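Local coordinates for aerobactin synthase IucA (Klebsiella pneumoniae subsp. pneumoniae, PDB 5JM8), which probably catalyses an ATP-dependent condensation step in aerobactin biosynthesis, as a synthetase of the NRPS-independent siderophore (NIS) family, and binds ATP with magnesium, at residues Leu202-Ala207 with Ser273-Lys278; Arg323-Asp328 with Glu350-Asp355; Gln428-Val433 with Leu443-Cys448. One frame throughout, in Å; residues are numbered along the deposited sequence.

Contact 1 of 3, residues Leu202-Ala207 with Ser273-Lys278. With ATP (adenosine-5'-triphosphate), chain I.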
# COMPACT_ATOMS: atom_id res chain seq x y z
N LEU A 202 6.72 -24.19 15.33
CA LEU A 202 5.37 -24.00 15.84
C LEU A 202 5.28 -22.71 16.64
O LEU A 202 4.23 -22.06 16.67
CB LEU A 202 4.95 -25.19 16.69
CG LEU A 202 5.02 -26.55 15.97
CD1 LEU A 202 4.70 -27.69 16.93
CD2 LEU A 202 4.08 -26.57 14.78
N THR A 203 6.38 -22.34 17.29
CA THR A 203 6.45 -21.09 18.03
C THR A 203 6.36 -19.91 17.06
O THR A 203 5.55 -19.00 17.24
CB THR A 203 7.75 -20.97 18.85
OG1 THR A 203 7.79 -22.01 19.84
CG2 THR A 203 7.83 -19.62 19.53
N ARG A 204 7.20 -19.94 16.02
CA ARG A 204 7.19 -18.90 15.00
C ARG A 204 5.85 -18.85 14.29
O ARG A 204 5.27 -17.78 14.13
CB ARG A 204 8.31 -19.13 13.98
CG ARG A 204 8.54 -17.94 13.05
CD ARG A 204 9.53 -18.27 11.94
NE ARG A 204 8.97 -19.15 10.93
CZ ARG A 204 9.66 -19.67 9.92
NH1 ARG A 204 9.07 -20.46 9.03
NH2 ARG A 204 10.95 -19.39 9.78
N PHE A 205 5.38 -20.01 13.86
CA PHE A 205 4.14 -20.11 13.10
C PHE A 205 2.96 -19.59 13.92
O PHE A 205 2.14 -18.82 13.42
CB PHE A 205 3.89 -21.56 12.67
CG PHE A 205 2.69 -21.74 11.79
CD1 PHE A 205 2.79 -21.61 10.42
CD2 PHE A 205 1.45 -22.04 12.34
CE1 PHE A 205 1.69 -21.78 9.60
CE2 PHE A 205 0.34 -22.21 11.53
CZ PHE A 205 0.46 -22.08 10.16
N ALA A 206 2.89 -20.01 15.18
CA ALA A 206 1.81 -19.58 16.06
C ALA A 206 1.92 -18.09 16.36
O ALA A 206 0.90 -17.41 16.52
CB ALA A 206 1.84 -20.37 17.35
N ALA A 207 3.14 -17.59 16.43
CA ALA A 207 3.39 -16.20 16.77
C ALA A 207 2.95 -15.25 15.66
O ALA A 207 2.38 -14.20 15.92
CB ALA A 207 4.86 -15.99 17.08
N SER A 273 1.91 -14.90 6.35
CA SER A 273 2.58 -16.04 6.95
C SER A 273 3.81 -16.46 6.15
O SER A 273 3.74 -16.65 4.94
CB SER A 273 1.63 -17.23 7.07
OG SER A 273 2.31 -18.39 7.51
N ARG A 274 4.93 -16.60 6.86
CA ARG A 274 6.17 -17.05 6.26
C ARG A 274 6.02 -18.46 5.71
O ARG A 274 6.77 -18.88 4.82
CB ARG A 274 7.29 -16.99 7.29
CG ARG A 274 8.68 -17.25 6.75
CD ARG A 274 9.73 -16.90 7.79
NE ARG A 274 9.67 -15.49 8.18
CZ ARG A 274 10.27 -14.50 7.51
NH1 ARG A 274 10.97 -14.76 6.41
NH2 ARG A 274 10.16 -13.25 7.94
N ASP A 275 5.04 -19.19 6.24
CA ASP A 275 4.79 -20.57 5.85
C ASP A 275 3.36 -20.77 5.36
O ASP A 275 2.42 -20.19 5.91
CB ASP A 275 5.06 -21.52 7.02
CG ASP A 275 6.52 -21.62 7.37
OD1 ASP A 275 7.36 -21.62 6.44
OD2 ASP A 275 6.84 -21.69 8.57
N MET A 276 3.21 -21.59 4.32
CA MET A 276 1.92 -22.16 3.97
C MET A 276 1.77 -23.45 4.77
O MET A 276 2.75 -23.96 5.31
CB MET A 276 1.81 -22.43 2.47
CG MET A 276 1.91 -21.20 1.60
SD MET A 276 1.54 -21.60 -0.12
CE MET A 276 2.07 -20.10 -0.95
N ILE A 277 0.56 -23.98 4.84
CA ILE A 277 0.33 -25.22 5.55
C ILE A 277 -0.55 -26.16 4.72
O ILE A 277 -1.56 -25.76 4.14
CB ILE A 277 -0.30 -24.96 6.94
CG1 ILE A 277 -0.34 -26.24 7.76
CG2 ILE A 277 -1.67 -24.32 6.80
CD1 ILE A 277 -0.41 -26.00 9.25
N LYS A 278 -0.12 -27.42 4.65
CA LYS A 278 -0.81 -28.45 3.88
C LYS A 278 -1.28 -29.57 4.80
O LYS A 278 -0.48 -30.38 5.27
CB LYS A 278 0.13 -29.01 2.80
CG LYS A 278 -0.46 -30.13 1.97
CD LYS A 278 0.49 -30.53 0.85
CE LYS A 278 -0.04 -31.69 0.04
NZ LYS A 278 0.84 -32.00 -1.12
PG ATP I . -0.69 -29.20 -3.13
O1G ATP I . -1.26 -28.24 -2.12
O2G ATP I . -0.25 -28.54 -4.42
O3G ATP I . 0.35 -30.14 -2.56
PB ATP I . -2.01 -31.72 -3.75
O1B ATP I . -3.39 -32.17 -3.34
O2B ATP I . -0.79 -32.36 -3.12
O3B ATP I . -1.95 -30.11 -3.60
PA ATP I . -2.27 -33.14 -6.22
O1A ATP I . -2.15 -34.36 -5.34
O2A ATP I . -1.48 -33.07 -7.51
O3A ATP I . -1.89 -31.84 -5.36
O5' ATP I . -3.81 -32.88 -6.60
C5' ATP I . -4.11 -31.75 -7.41
C4' ATP I . -5.48 -31.17 -7.10
O4' ATP I . -5.72 -30.09 -8.00
C3' ATP I . -6.61 -32.18 -7.27
O3' ATP I . -7.44 -32.17 -6.11
C2' ATP I . -7.38 -31.72 -8.50
O2' ATP I . -8.79 -31.80 -8.31
C1' ATP I . -6.95 -30.27 -8.70
N9 ATP I . -6.75 -29.96 -10.13
C8 ATP I . -7.42 -29.00 -10.80
N7 ATP I . -7.02 -28.94 -12.09
C5 ATP I . -6.07 -29.87 -12.26
C6 ATP I . -5.23 -30.33 -13.39
N6 ATP I . -5.36 -29.74 -14.60
N1 ATP I . -4.36 -31.34 -13.15
C2 ATP I . -4.24 -31.92 -11.94
N3 ATP I . -4.97 -31.54 -10.88
C4 ATP I . -5.89 -30.55 -10.97
O HOH W 1 6.39 -20.13 10.50
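Asp275 OD2 is gripped by three groups: Arg204 NH1, a water and Arg201. The salt bridge from Arg204 NH1 to Asp275 OD2 is 2.6 Å long, with an N-H...O angle of 144°. It joins helix 198-209 to strand 275-284 of an antiparallel sheet in the IucA/IucC family region, and the two cross nearly at right angles. The oxygen lies almost in the guanidinium plane, but it is met on its syn side and well out of the carboxylate plane. The water accepts from Arg204 NE at 2.8 Å and donates to Asp275 OD2. So two nitrogens of one guanidinium, one of them through water, hold the same oxygen. The Arg204 chain bends at chi3 (74°), which turns the guanidinium toward Asp275.

Next to the salt bridge along the strand, with CG anti to the backbone N (chi1 -175°), the Phe205 ring extends to the strand, and its edge meets Asp275 CB, 4.1 Å from Phe205 CD1. Further along, Phe205 CZ touches Ile277 CD1, also at 4.1 Å. Pro225 and Leu348 also pack on Phe205. At the far end of the strand segment, Lys278 extends to the ATP phosphates, and Lys278 NZ donates to ATP O2B at 2.6 Å.

Helix 198-209 also packs on a second subunit. Arg274 CD sits over the centre of the Arg204 guanidinium, 3.4 Å from Arg204 NH2, while the buried Arg274 NE has no partner in the model.

Contact 2 of 3, residues Arg323-Asp328 with Glu350-Asp355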
# COMPACT_ATOMS: atom_id res chain seq x y z
N ARG A 323 12.44 -21.67 -8.69
CA ARG A 323 12.39 -22.01 -7.27
C ARG A 323 11.55 -23.25 -7.03
O ARG A 323 10.64 -23.56 -7.79
CB ARG A 323 11.80 -20.85 -6.45
CG ARG A 323 12.57 -19.54 -6.52
CD ARG A 323 14.01 -19.66 -6.05
NE ARG A 323 14.15 -20.03 -4.64
CZ ARG A 323 14.09 -19.17 -3.63
NH1 ARG A 323 13.89 -17.88 -3.85
NH2 ARG A 323 14.24 -19.60 -2.39
N VAL A 324 11.88 -23.97 -5.96
CA VAL A 324 11.01 -25.00 -5.41
C VAL A 324 10.57 -24.53 -4.02
O VAL A 324 11.39 -24.11 -3.21
CB VAL A 324 11.72 -26.37 -5.32
CG1 VAL A 324 10.83 -27.39 -4.62
CG2 VAL A 324 12.09 -26.86 -6.70
N MET A 325 9.26 -24.59 -3.76
CA MET A 325 8.74 -24.30 -2.42
C MET A 325 8.97 -25.50 -1.51
O MET A 325 8.22 -26.48 -1.55
CB MET A 325 7.25 -23.97 -2.48
CG MET A 325 6.95 -22.55 -2.94
SD MET A 325 5.18 -22.26 -3.15
CE MET A 325 5.14 -20.48 -3.34
N GLN A 326 10.03 -25.42 -0.71
CA GLN A 326 10.45 -26.54 0.12
C GLN A 326 9.50 -26.79 1.28
O GLN A 326 9.14 -25.87 2.02
CB GLN A 326 11.86 -26.30 0.67
CG GLN A 326 12.94 -26.18 -0.39
CD GLN A 326 13.12 -27.47 -1.18
OE1 GLN A 326 12.70 -28.54 -0.75
NE2 GLN A 326 13.75 -27.36 -2.34
N GLU A 327 9.10 -28.05 1.43
CA GLU A 327 8.31 -28.49 2.56
C GLU A 327 9.25 -29.06 3.63
O GLU A 327 9.32 -30.27 3.82
CB GLU A 327 7.27 -29.52 2.12
CG GLU A 327 6.34 -29.01 1.04
CD GLU A 327 5.50 -30.11 0.41
OE1 GLU A 327 5.40 -31.20 1.01
OE2 GLU A 327 4.94 -29.88 -0.68
N ASP A 328 9.96 -28.16 4.31
CA ASP A 328 11.06 -28.55 5.19
C ASP A 328 10.62 -28.71 6.64
O ASP A 328 11.44 -28.58 7.56
CB ASP A 328 12.18 -27.51 5.10
CG ASP A 328 11.71 -26.10 5.41
OD1 ASP A 328 10.60 -25.94 5.96
OD2 ASP A 328 12.46 -25.14 5.11
N GLU A 350 7.26 -23.43 2.35
CA GLU A 350 7.84 -22.10 2.24
C GLU A 350 6.96 -21.16 1.45
O GLU A 350 6.59 -21.46 0.31
CB GLU A 350 9.22 -22.16 1.59
CG GLU A 350 10.32 -22.69 2.48
CD GLU A 350 11.68 -22.68 1.80
OE1 GLU A 350 11.72 -22.58 0.56
OE2 GLU A 350 12.70 -22.76 2.52
N ASN A 351 6.61 -20.02 2.04
CA ASN A 351 5.86 -18.99 1.34
C ASN A 351 6.81 -17.98 0.71
O ASN A 351 7.08 -16.92 1.28
CB ASN A 351 4.88 -18.29 2.27
CG ASN A 351 4.02 -17.28 1.54
OD1 ASN A 351 3.87 -17.34 0.32
ND2 ASN A 351 3.46 -16.33 2.28
N LEU A 352 7.31 -18.31 -0.47
CA LEU A 352 8.28 -17.47 -1.16
C LEU A 352 7.64 -16.20 -1.74
O LEU A 352 8.31 -15.41 -2.41
CB LEU A 352 8.97 -18.27 -2.27
CG LEU A 352 9.63 -19.58 -1.81
CD1 LEU A 352 10.09 -20.40 -3.01
CD2 LEU A 352 10.80 -19.31 -0.88
N LEU A 353 6.35 -16.02 -1.47
CA LEU A 353 5.62 -14.83 -1.90
C LEU A 353 5.28 -13.91 -0.73
O LEU A 353 4.55 -12.93 -0.90
CB LEU A 353 4.33 -15.24 -2.61
CG LEU A 353 4.51 -16.04 -3.90
CD1 LEU A 353 3.17 -16.56 -4.37
CD2 LEU A 353 5.16 -15.19 -4.97
N VAL A 354 5.82 -14.21 0.45
CA VAL A 354 5.51 -13.45 1.65
C VAL A 354 5.98 -12.00 1.52
O VAL A 354 5.36 -11.09 2.05
CB VAL A 354 6.14 -14.08 2.92
CG1 VAL A 354 7.67 -14.08 2.83
CG2 VAL A 354 5.67 -13.37 4.18
N ASP A 355 7.07 -11.81 0.78
CA ASP A 355 7.68 -10.49 0.65
C ASP A 355 7.18 -9.72 -0.57
O ASP A 355 7.49 -8.54 -0.73
CB ASP A 355 9.21 -10.63 0.60
CG ASP A 355 9.80 -11.11 1.93
OD1 ASP A 355 9.23 -10.77 2.99
OD2 ASP A 355 10.83 -11.82 1.91
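Glu350 lies alongside Gln326, and the two side chains point the same way. The Glu350 chain is extended beyond CG (chi2 -178°), which carries its carboxylate past the Gln326 backbone. Glu350 OE1 comes to 3.7 Å from Gln326 CB. The Gln326 amide and the Glu350 carboxylate are turned almost perpendicular to each other. Gln326 bends at chi2 (-64°), which turns its amide to the side of helices 294-306 and 310-318.

The backbones meet at the same place. Glu350 N donates to Gln326 O at 3.1 Å. Residues 323-328 link strand 322-324 of the mixed sheet to strand 329-334 of the antiparallel sheet. Strand 345-350 pairs antiparallel with 329-334, and Glu350 is its last residue. The chain then makes a type I turn from Asn351 to Val354.

Leu352, at the second position of that turn, points back to the first segment. Leu352 CD1 wedges between Arg323 CB and Met325 CG, which is 3.8 Å from it. The same methyl lies over the centre of one face of the Arg323 guanidinium. Arg323 is folded at both chi2 and chi3, and this folding brings its head back over the leucine. Met325 runs the opposite way past Leu352, and Met325 CG also touches Glu350 O at 3.4 Å.

Asp328 OD2 and Glu350 OE2 stand 3.5 Å apart, with their carboxylates nearly perpendicular. Their like charges are probably eased by Arg201, which forms a salt bridge with Asp328 OD1.

Contact 3 of 3, residues Gln428-Val433 with Leu443-Cys448. With MG (magnesium ion), chain J; ATP (adenosine-5'-triphosphate), chain I.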
# COMPACT_ATOMS: atom_id res chain seq x y z
N GLN A 428 -0.31 -28.98 -14.02
CA GLN A 428 -0.74 -27.63 -14.32
C GLN A 428 -1.07 -26.89 -13.02
O GLN A 428 -1.23 -25.67 -13.01
CB GLN A 428 -1.95 -27.68 -15.23
CG GLN A 428 -2.16 -26.45 -16.04
CD GLN A 428 -3.38 -26.56 -16.92
OE1 GLN A 428 -3.84 -25.56 -17.46
NE2 GLN A 428 -3.91 -27.77 -17.09
N GLN A 429 -1.20 -27.66 -11.94
CA GLN A 429 -1.52 -27.12 -10.63
C GLN A 429 -0.28 -27.01 -9.74
O GLN A 429 -0.30 -26.31 -8.72
CB GLN A 429 -2.59 -27.99 -9.96
CG GLN A 429 -3.13 -27.45 -8.64
CD GLN A 429 -2.49 -28.07 -7.41
OE1 GLN A 429 -1.73 -29.04 -7.51
NE2 GLN A 429 -2.80 -27.52 -6.25
N ASN A 430 0.80 -27.70 -10.11
CA ASN A 430 2.07 -27.60 -9.39
C ASN A 430 2.98 -26.54 -9.99
O ASN A 430 4.03 -26.23 -9.44
CB ASN A 430 2.79 -28.95 -9.40
CG ASN A 430 2.08 -29.99 -8.57
OD1 ASN A 430 1.18 -29.68 -7.78
ND2 ASN A 430 2.48 -31.25 -8.73
N ILE A 431 2.56 -25.99 -11.13
CA ILE A 431 3.33 -24.96 -11.82
C ILE A 431 2.82 -23.56 -11.50
O ILE A 431 1.71 -23.19 -11.89
CB ILE A 431 3.29 -25.17 -13.34
CG1 ILE A 431 4.07 -26.42 -13.72
CG2 ILE A 431 3.88 -23.96 -14.06
CD1 ILE A 431 3.79 -26.93 -15.12
N LEU A 432 3.64 -22.79 -10.79
CA LEU A 432 3.37 -21.37 -10.58
C LEU A 432 4.21 -20.57 -11.56
O LEU A 432 5.44 -20.63 -11.55
CB LEU A 432 3.67 -20.96 -9.14
CG LEU A 432 2.98 -21.79 -8.05
CD1 LEU A 432 3.47 -21.39 -6.67
CD2 LEU A 432 1.47 -21.64 -8.15
N VAL A 433 3.53 -19.84 -12.44
CA VAL A 433 4.20 -19.04 -13.46
C VAL A 433 4.45 -17.64 -12.94
O VAL A 433 3.52 -16.83 -12.83
CB VAL A 433 3.38 -18.98 -14.77
CG1 VAL A 433 4.08 -18.13 -15.81
CG2 VAL A 433 3.15 -20.39 -15.30
N LEU A 443 9.82 -19.46 -12.64
CA LEU A 443 9.00 -20.60 -12.24
C LEU A 443 9.12 -20.87 -10.75
O LEU A 443 10.20 -20.77 -10.17
CB LEU A 443 9.41 -21.86 -13.03
CG LEU A 443 8.86 -23.20 -12.53
CD1 LEU A 443 7.35 -23.27 -12.74
CD2 LEU A 443 9.54 -24.37 -13.22
N ILE A 444 8.00 -21.21 -10.13
CA ILE A 444 8.00 -21.73 -8.77
C ILE A 444 7.21 -23.04 -8.72
O ILE A 444 6.01 -23.06 -8.99
CB ILE A 444 7.40 -20.71 -7.77
CG1 ILE A 444 8.16 -19.38 -7.85
CG2 ILE A 444 7.46 -21.28 -6.35
CD1 ILE A 444 7.58 -18.28 -6.99
N TYR A 445 7.91 -24.12 -8.40
CA TYR A 445 7.29 -25.44 -8.31
C TYR A 445 6.76 -25.70 -6.91
O TYR A 445 7.39 -25.33 -5.92
CB TYR A 445 8.28 -26.54 -8.70
CG TYR A 445 7.72 -27.93 -8.53
CD1 TYR A 445 6.99 -28.54 -9.54
CD2 TYR A 445 7.90 -28.63 -7.34
CE1 TYR A 445 6.47 -29.81 -9.39
CE2 TYR A 445 7.37 -29.90 -7.18
CZ TYR A 445 6.66 -30.48 -8.20
OH TYR A 445 6.14 -31.74 -8.03
N ARG A 446 5.61 -26.37 -6.86
CA ARG A 446 4.92 -26.66 -5.61
C ARG A 446 4.54 -28.14 -5.56
O ARG A 446 4.40 -28.77 -6.60
CB ARG A 446 3.68 -25.78 -5.48
CG ARG A 446 2.68 -26.25 -4.46
CD ARG A 446 1.52 -25.29 -4.39
NE ARG A 446 0.71 -25.31 -5.61
CZ ARG A 446 -0.13 -24.34 -5.95
NH1 ARG A 446 -0.26 -23.27 -5.18
NH2 ARG A 446 -0.83 -24.43 -7.07
N ASP A 447 4.39 -28.67 -4.34
CA ASP A 447 4.01 -30.06 -4.09
C ASP A 447 5.21 -30.99 -4.24
O ASP A 447 5.48 -31.53 -5.31
CB ASP A 447 2.88 -30.51 -5.03
CG ASP A 447 2.20 -31.80 -4.56
OD1 ASP A 447 2.71 -32.43 -3.61
OD2 ASP A 447 1.17 -32.17 -5.15
N CYS A 448 5.91 -31.19 -3.13
CA CYS A 448 7.11 -32.02 -3.10
C CYS A 448 6.76 -33.50 -3.01
O CYS A 448 7.64 -34.37 -3.08
CB CYS A 448 8.00 -31.61 -1.93
SG CYS A 448 8.37 -29.84 -1.93
MG MG J . -0.18 -30.43 -6.55
PG ATP I . -0.69 -29.20 -3.13
O1G ATP I . -1.26 -28.24 -2.12
O2G ATP I . -0.25 -28.54 -4.42
O3G ATP I . 0.35 -30.14 -2.56
PB ATP I . -2.01 -31.72 -3.75
O1B ATP I . -3.39 -32.17 -3.34
O2B ATP I . -0.79 -32.36 -3.12
O3B ATP I . -1.95 -30.11 -3.60
PA ATP I . -2.27 -33.14 -6.22
O1A ATP I . -2.15 -34.36 -5.34
O2A ATP I . -1.48 -33.07 -7.51
O3A ATP I . -1.89 -31.84 -5.36
O5' ATP I . -3.81 -32.88 -6.60
C5' ATP I . -4.11 -31.75 -7.41
C4' ATP I . -5.48 -31.17 -7.10
O4' ATP I . -5.72 -30.09 -8.00
C3' ATP I . -6.61 -32.18 -7.27
O3' ATP I . -7.44 -32.17 -6.11
C2' ATP I . -7.38 -31.72 -8.50
O2' ATP I . -8.79 -31.80 -8.31
C1' ATP I . -6.95 -30.27 -8.70
N9 ATP I . -6.75 -29.96 -10.13
C8 ATP I . -7.42 -29.00 -10.80
N7 ATP I . -7.02 -28.94 -12.09
C5 ATP I . -6.07 -29.87 -12.26
C6 ATP I . -5.23 -30.33 -13.39
N6 ATP I . -5.36 -29.74 -14.60
N1 ATP I . -4.36 -31.34 -13.15
C2 ATP I . -4.24 -31.92 -11.94
N3 ATP I . -4.97 -31.54 -10.88
C4 ATP I . -5.89 -30.55 -10.97
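Asn430 OD1 and Asp447 OD2 bind the same magnesium ion. Asn430 OD1 is 2.0 Å from magnesium, and Asp447 OD2 is 2.6 Å from it. Gln429 OE1 joins at 2.3 Å from the metal, and the bridging oxygen O3A of ATP at 2.5 Å. Gln429 OE1 and Asn430 OD1 come close to each other because both face the metal. At the other end of the amide, Gln429 NE2 is hydrogen-bonded to Thr263 OG1 and makes a weak hydrogen bond to ATP O2G.

In the next shell, Asn430 ND2 bonds to Leu425 O, which helps fix the amide with OD1 toward the metal. Asp447 OD1 forms a salt bridge with Lys278 and accepts from Gln449 N. Arg446 fixes the Gln429 backbone. Arg446 NH2 donates to Gln429 O at 2.6 Å and 167°, nearly along the C=O axis and almost in the guanidinium plane. A bend at chi3 (68°) brings the guanidinium to this carbonyl. Leu432 CD2 lies over one guanidinium face, off its centre, and Arg446 NH1 forms a salt bridge with Glu142.

These residues sit at the open end of a beta hairpin, strands 431-435 and 440-445. Arg446 N donates to Asn430 O at 3.0 Å. Leu432 and Ile444 form a hydrogen-bonded antiparallel pair, with Leu432 N to Ile444 O and Ile444 N to Leu432 O both 3.0 Å. Their side chains lie on one face of the sheet. On the other face, Ile431 CG2 packs against Leu443 CD1 at 3.8 Å, and helix 394-420 covers this pair.

How the contacts relate
The three contacts follow one another along the chain, each closing before the next opens. The centres of contacts 1 and 2 are about 12 Å apart, those of 2 and 3 about 11 Å, and those of 1 and 3 about 20 Å. Contacts 1 and 2 share the antiparallel sheet, since strands 275-284 and 345-350 pair in it, and Asn351 probably hydrogen-bonds to Ser273 O and Arg274 O. Contact 2 also reaches the mixed sheet of contact 3, where strand 322-324 runs parallel to 440-445. Contact 1 meets contact 3 directly through Lys278 and Asp447. The ATP phosphates therefore lie between elements of the two sheets, with contact 2 bridging them.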